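Local atomic coordinates of bacteriocin (Brevibacillus sp. SKDU10, PDB entry 6LWZ), a protein that probably kills or inhibits competing bacteria as a secreted, disulfide-stabilised antimicrobial peptide of the defensin-like laterosporulin family. Residues Q5-I10 with V33-G38; K29-A34 with Y42-W47. All coordinates share one frame; numbering follows the deposited sequence.

From the N terminus the chain runs as an irregular segment through Cys-6 to Ile-10, enters the edge strand 10-20, returns along the central strand 26-35 and then forms the other edge strand, 40-48, ahead of a short C-terminal tail. Interaction 1 (5-10 with 33-38) closes a long loop that takes in strand 10-20 and most of strand 26-35, pinning the N-terminal segment to the end of the central strand. Interaction 2 (29-34 with 42-47) closes the shorter hairpin of strands 26-35 and 40-48. The two loops cross rather than nest, because 29-34 starts inside the first and 42-47 follows its end. They share Val-33 and Ala-34, so the central strand serves both.

Interaction 1: residues Q5-I10 with V33-G38; sequences QCPDAI and VACMNG
Cys-6 and Cys-35 meet sulfur to sulfur, their SG atoms bonded at 2.0 Å with a chi3 of -83°. Both cysteines take the same chi1 well, SG anti to the carbonyl carbon, and the CB atoms of Cys-6 and Cys-35 come to 3.7 Å across the bridge. Val-33 reaches the bridge with one methyl, CG2 lying 3.9 Å from Cys-6 SG. Farther along, the Pro-7 ring meets the Asn-37 side chain at a slant, with Pro-7 CG 3.6 Å from Asn-37 CB. The carboxylate of Asp-8 lies close to the same asparagine. Within its own segment, Asp-8 OD1 receives the N-H of Ala-9 from above the carboxylate plane, Ala-9 N to Asp-8 OD1 being 2.7 Å. Met-36 touches Ala-9 with the root of its side chain, Met-36 CG 3.4 Å from Ala-9 O, before the bent chain leads away. That oxygen also takes a weak hydrogen bond from Met-36 N (3.3 Å), next to the antiparallel, non-hydrogen-bonded pair of Ile-10 and Cys-35, whose side chains diverge. Strand 10-20 thus begins against the end of strand 26-35 in this defensin-like sheet. The one covalent link between the segments is probably their main tie, since the hydrogen bond found across them is weak.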
loop_
_atom_site.group_PDB
_atom_site.type_symbol
_atom_site.label_atom_id
_atom_site.label_comp_id
_atom_site.label_asym_id
_atom_site.label_seq_id
_atom_site.Cartn_x
_atom_site.Cartn_y
_atom_site.Cartn_z
ATOM N N GLN A 5 -7.444 9.459 -0.250
ATOM C CA GLN A 5 -6.647 10.371 0.572
ATOM C C GLN A 5 -7.460 10.944 1.726
ATOM O O GLN A 5 -8.674 10.757 1.810
ATOM C CB GLN A 5 -6.000 11.478 -0.281
ATOM C CG GLN A 5 -4.666 11.062 -0.900
ATOM C CD GLN A 5 -3.861 12.219 -1.476
ATOM O OE1 GLN A 5 -4.266 13.384 -1.403
ATOM N NE2 GLN A 5 -2.713 11.898 -2.068
ATOM N N CYS A 6 -6.755 11.616 2.631
ATOM C CA CYS A 6 -7.341 12.120 3.864
ATOM C C CYS A 6 -7.992 13.482 3.665
ATOM O O CYS A 6 -7.508 14.287 2.867
ATOM C CB CYS A 6 -6.261 12.200 4.937
ATOM S SG CYS A 6 -5.455 10.603 5.168
ATOM N N PRO A 7 -9.094 13.745 4.391
ATOM C CA PRO A 7 -9.825 15.008 4.233
ATOM C C PRO A 7 -8.972 16.262 4.468
ATOM O O PRO A 7 -9.062 17.225 3.702
ATOM C CB PRO A 7 -10.934 14.912 5.291
ATOM C CG PRO A 7 -11.093 13.457 5.564
ATOM C CD PRO A 7 -9.738 12.853 5.376
ATOM N N ASP A 8 -8.156 16.239 5.516
ATOM C CA ASP A 8 -7.336 17.395 5.893
ATOM C C ASP A 8 -5.839 17.059 5.978
ATOM O O ASP A 8 -5.004 17.799 5.449
ATOM C CB ASP A 8 -7.833 18.008 7.214
ATOM C CG ASP A 8 -8.078 16.971 8.299
ATOM O OD1 ASP A 8 -7.812 15.774 8.060
ATOM O OD2 ASP A 8 -8.536 17.354 9.396
ATOM N N ALA A 9 -5.503 15.955 6.641
ATOM C CA ALA A 9 -4.109 15.530 6.755
ATOM C C ALA A 9 -3.975 14.047 7.091
ATOM O O ALA A 9 -4.828 13.462 7.759
ATOM C CB ALA A 9 -3.391 16.371 7.800
ATOM N N ILE A 10 -2.883 13.451 6.631
ATOM C CA ILE A 10 -2.612 12.043 6.900
ATOM C C ILE A 10 -1.849 11.945 8.218
ATOM O O ILE A 10 -1.039 12.817 8.542
ATOM C CB ILE A 10 -1.838 11.355 5.742
ATOM C CG1 ILE A 10 -0.335 11.661 5.779
ATOM C CG2 ILE A 10 -2.391 11.771 4.384
ATOM C CD1 ILE A 10 0.488 10.632 6.521
ATOM N N VAL A 33 -2.876 4.499 3.941
ATOM C CA VAL A 33 -2.740 5.732 4.719
ATOM C C VAL A 33 -3.685 5.651 5.905
ATOM O O VAL A 33 -4.852 5.275 5.753
ATOM C CB VAL A 33 -3.058 7.023 3.907
ATOM C CG1 VAL A 33 -2.297 7.042 2.598
ATOM C CG2 VAL A 33 -4.547 7.171 3.632
ATOM N N ALA A 34 -3.173 5.970 7.087
ATOM C CA ALA A 34 -4.012 6.167 8.255
ATOM C C ALA A 34 -4.226 7.659 8.368
ATOM O O ALA A 34 -3.273 8.417 8.512
ATOM C CB ALA A 34 -3.348 5.623 9.499
ATOM N N CYS A 35 -5.477 8.076 8.253
ATOM C CA CYS A 35 -5.833 9.488 8.307
ATOM C C CYS A 35 -6.030 9.956 9.745
ATOM O O CYS A 35 -6.328 9.155 10.634
ATOM C CB CYS A 35 -7.119 9.736 7.512
ATOM S SG CYS A 35 -6.987 9.395 5.741
ATOM N N MET A 36 -6.000 11.261 9.921
ATOM C CA MET A 36 -6.342 11.848 11.185
ATOM C C MET A 36 -7.857 11.658 11.315
ATOM O O MET A 36 -8.297 11.143 12.279
ATOM C CB MET A 36 -5.982 13.327 11.248
ATOM C CG MET A 36 -4.521 13.678 11.118
ATOM S SD MET A 36 -3.395 13.195 12.406
ATOM C CE MET A 36 -3.820 14.305 13.709
ATOM N N ASN A 37 -8.608 12.035 10.305
ATOM C CA ASN A 37 -10.063 11.955 10.303
ATOM C C ASN A 37 -10.626 10.554 10.440
ATOM O O ASN A 37 -11.060 10.168 11.497
ATOM C CB ASN A 37 -10.636 12.695 9.085
ATOM C CG ASN A 37 -11.087 14.133 9.426
ATOM O OD1 ASN A 37 -10.277 15.066 9.516
ATOM N ND2 ASN A 37 -12.395 14.314 9.601
ATOM N N GLY A 38 -10.569 9.749 9.399
ATOM C CA GLY A 38 -11.071 8.389 9.492
ATOM C C GLY A 38 -9.930 7.443 9.832
ATOM O O GLY A 38 -9.177 7.720 10.734
#

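Interaction 2: residues K29-A34 with Y42-W47; sequences KQVYVA and YCRTEW
Gln-30 folds back at chi2 (-72°) while Tyr-42 holds CG anti to its backbone N (chi1 173°), and these torsions gather amide, phenol and Thr-45 hydroxyl on one side of an antiparallel beta hairpin. Thr-45 OG1 donates to Gln-30 OE1 at 2.6 Å and accepts from Tyr-42 OH at 2.9 Å, a relay that joins the two strands through the hydroxyl. OE1 also lies at the edge of the Tyr-42 ring, in its plane. This ring in turn directs its edge at the face of Tyr-32, a T-shaped pair with planes 78° apart, and Tyr-42 CA packs over that same Tyr-32 ring in a CH-pi contact, 3.7 Å from the centroid. Lys-16 of strand 10-20 makes a cation-pi contact with Tyr-32. The opposite side of the hairpin carries Lys-29, Val-31, Arg-44 and Glu-46; there Arg-44 reaches along its own strand to a salt bridge with Glu-46. Between Val-31 and Tyr-32 the register slips by one residue at a classic beta bulge, close to the disulfide of Cys-43 with Cys-2. At the bulge Val-31 O accepts two backbone amides, Cys-43 N at 2.7 Å and Arg-44 N at 3.1 Å.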
loop_
_atom_site.group_PDB
_atom_site.type_symbol
_atom_site.label_atom_id
_atom_site.label_comp_id
_atom_site.label_asym_id
_atom_site.label_seq_id
_atom_site.Cartn_x
_atom_site.Cartn_y
_atom_site.Cartn_z
ATOM N N LYS A 29 4.246 -4.800 -1.762
ATOM C CA LYS A 29 3.704 -4.329 -0.493
ATOM C C LYS A 29 2.470 -3.504 -0.781
ATOM O O LYS A 29 2.487 -2.667 -1.682
ATOM C CB LYS A 29 4.721 -3.461 0.247
ATOM C CG LYS A 29 6.049 -4.149 0.505
ATOM C CD LYS A 29 7.049 -3.210 1.157
ATOM C CE LYS A 29 8.444 -3.804 1.129
ATOM N NZ LYS A 29 9.407 -2.970 1.886
ATOM N N GLN A 30 1.401 -3.753 -0.036
ATOM C CA GLN A 30 0.222 -2.905 -0.094
ATOM C C GLN A 30 0.423 -1.761 0.886
ATOM O O GLN A 30 0.736 -1.997 2.048
ATOM C CB GLN A 30 -1.042 -3.686 0.265
ATOM C CG GLN A 30 -1.427 -4.764 -0.737
ATOM C CD GLN A 30 -1.971 -4.206 -2.037
ATOM O OE1 GLN A 30 -1.295 -3.447 -2.738
ATOM N NE2 GLN A 30 -3.196 -4.595 -2.377
ATOM N N VAL A 31 0.246 -0.533 0.403
ATOM C CA VAL A 31 0.451 0.668 1.199
ATOM C C VAL A 31 -0.896 1.311 1.502
ATOM O O VAL A 31 -1.695 1.565 0.598
ATOM C CB VAL A 31 1.355 1.687 0.467
ATOM C CG1 VAL A 31 1.603 2.929 1.321
ATOM C CG2 VAL A 31 2.678 1.049 0.091
ATOM N N TYR A 32 -1.130 1.577 2.781
ATOM C CA TYR A 32 -2.334 2.255 3.243
ATOM C C TYR A 32 -1.945 3.552 3.933
ATOM O O TYR A 32 -0.825 3.686 4.438
ATOM C CB TYR A 32 -3.098 1.365 4.228
ATOM C CG TYR A 32 -3.924 0.280 3.575
ATOM C CD1 TYR A 32 -3.316 -0.812 2.970
ATOM C CD2 TYR A 32 -5.318 0.343 3.573
ATOM C CE1 TYR A 32 -4.068 -1.813 2.370
ATOM C CE2 TYR A 32 -6.085 -0.649 2.976
ATOM C CZ TYR A 32 -5.456 -1.727 2.372
ATOM O OH TYR A 32 -6.203 -2.719 1.774
ATOM N N VAL A 33 -2.876 4.499 3.941
ATOM C CA VAL A 33 -2.740 5.732 4.719
ATOM C C VAL A 33 -3.685 5.651 5.905
ATOM O O VAL A 33 -4.852 5.275 5.753
ATOM C CB VAL A 33 -3.058 7.023 3.907
ATOM C CG1 VAL A 33 -2.297 7.042 2.598
ATOM C CG2 VAL A 33 -4.547 7.171 3.632
ATOM N N ALA A 34 -3.173 5.970 7.087
ATOM C CA ALA A 34 -4.012 6.167 8.255
ATOM C C ALA A 34 -4.226 7.659 8.368
ATOM O O ALA A 34 -3.273 8.417 8.512
ATOM C CB ALA A 34 -3.348 5.623 9.499
ATOM N N TYR A 42 -6.663 2.314 1.399
ATOM C CA TYR A 42 -5.660 1.775 0.462
ATOM C C TYR A 42 -5.057 2.924 -0.340
ATOM O O TYR A 42 -5.778 3.702 -0.911
ATOM C CB TYR A 42 -6.339 0.833 -0.517
ATOM C CG TYR A 42 -5.418 0.385 -1.606
ATOM C CD1 TYR A 42 -4.409 -0.505 -1.330
ATOM C CD2 TYR A 42 -5.544 0.861 -2.887
ATOM C CE1 TYR A 42 -3.540 -0.929 -2.308
ATOM C CE2 TYR A 42 -4.692 0.447 -3.883
ATOM C CZ TYR A 42 -3.688 -0.446 -3.586
ATOM O OH TYR A 42 -2.834 -0.864 -4.538
ATOM N N CYS A 43 -3.737 2.974 -0.362
ATOM C CA CYS A 43 -3.030 4.040 -1.091
ATOM C C CYS A 43 -2.502 3.508 -2.415
ATOM O O CYS A 43 -2.956 3.983 -3.429
ATOM C CB CYS A 43 -1.854 4.580 -0.284
ATOM S SG CYS A 43 -1.159 6.129 -0.905
ATOM N N ARG A 44 -1.596 2.545 -2.368
ATOM C CA ARG A 44 -0.908 2.085 -3.565
ATOM C C ARG A 44 -0.133 0.798 -3.316
ATOM O O ARG A 44 0.008 0.354 -2.182
ATOM C CB ARG A 44 0.035 3.188 -4.085
ATOM C CG ARG A 44 0.956 3.779 -3.024
ATOM C CD ARG A 44 2.003 4.716 -3.600
ATOM N NE ARG A 44 3.246 4.012 -3.921
ATOM C CZ ARG A 44 3.754 3.840 -5.143
ATOM N NH1 ARG A 44 3.146 4.323 -6.229
ATOM N NH2 ARG A 44 4.898 3.177 -5.277
ATOM N N THR A 45 0.348 0.199 -4.398
ATOM C CA THR A 45 1.182 -0.994 -4.347
ATOM C C THR A 45 2.621 -0.585 -4.622
ATOM O O THR A 45 2.876 0.183 -5.551
ATOM C CB THR A 45 0.742 -2.020 -5.416
ATOM O OG1 THR A 45 -0.541 -2.562 -5.069
ATOM C CG2 THR A 45 1.766 -3.163 -5.551
ATOM N N GLU A 46 3.547 -1.117 -3.827
ATOM C CA GLU A 46 4.983 -0.870 -3.978
ATOM C C GLU A 46 5.654 -2.149 -4.475
ATOM O O GLU A 46 5.508 -3.196 -3.853
ATOM C CB GLU A 46 5.574 -0.456 -2.625
ATOM C CG GLU A 46 7.089 -0.322 -2.580
ATOM C CD GLU A 46 7.626 0.808 -3.440
ATOM O OE1 GLU A 46 6.844 1.703 -3.841
ATOM O OE2 GLU A 46 8.848 0.810 -3.709
ATOM N N TRP A 47 6.391 -2.072 -5.578
ATOM C CA TRP A 47 6.960 -3.269 -6.200
ATOM C C TRP A 47 8.363 -3.575 -5.702
ATOM O O TRP A 47 9.167 -2.675 -5.485
ATOM C CB TRP A 47 6.992 -3.136 -7.719
ATOM C CG TRP A 47 5.645 -3.039 -8.346
ATOM C CD1 TRP A 47 5.145 -1.982 -9.044
ATOM C CD2 TRP A 47 4.616 -4.036 -8.333
ATOM N NE1 TRP A 47 3.868 -2.255 -9.463
ATOM C CE2 TRP A 47 3.519 -3.512 -9.044
ATOM C CE3 TRP A 47 4.517 -5.324 -7.789
ATOM C CZ2 TRP A 47 2.331 -4.226 -9.226
ATOM C CZ3 TRP A 47 3.335 -6.035 -7.968
ATOM C CH2 TRP A 47 2.256 -5.481 -8.678
#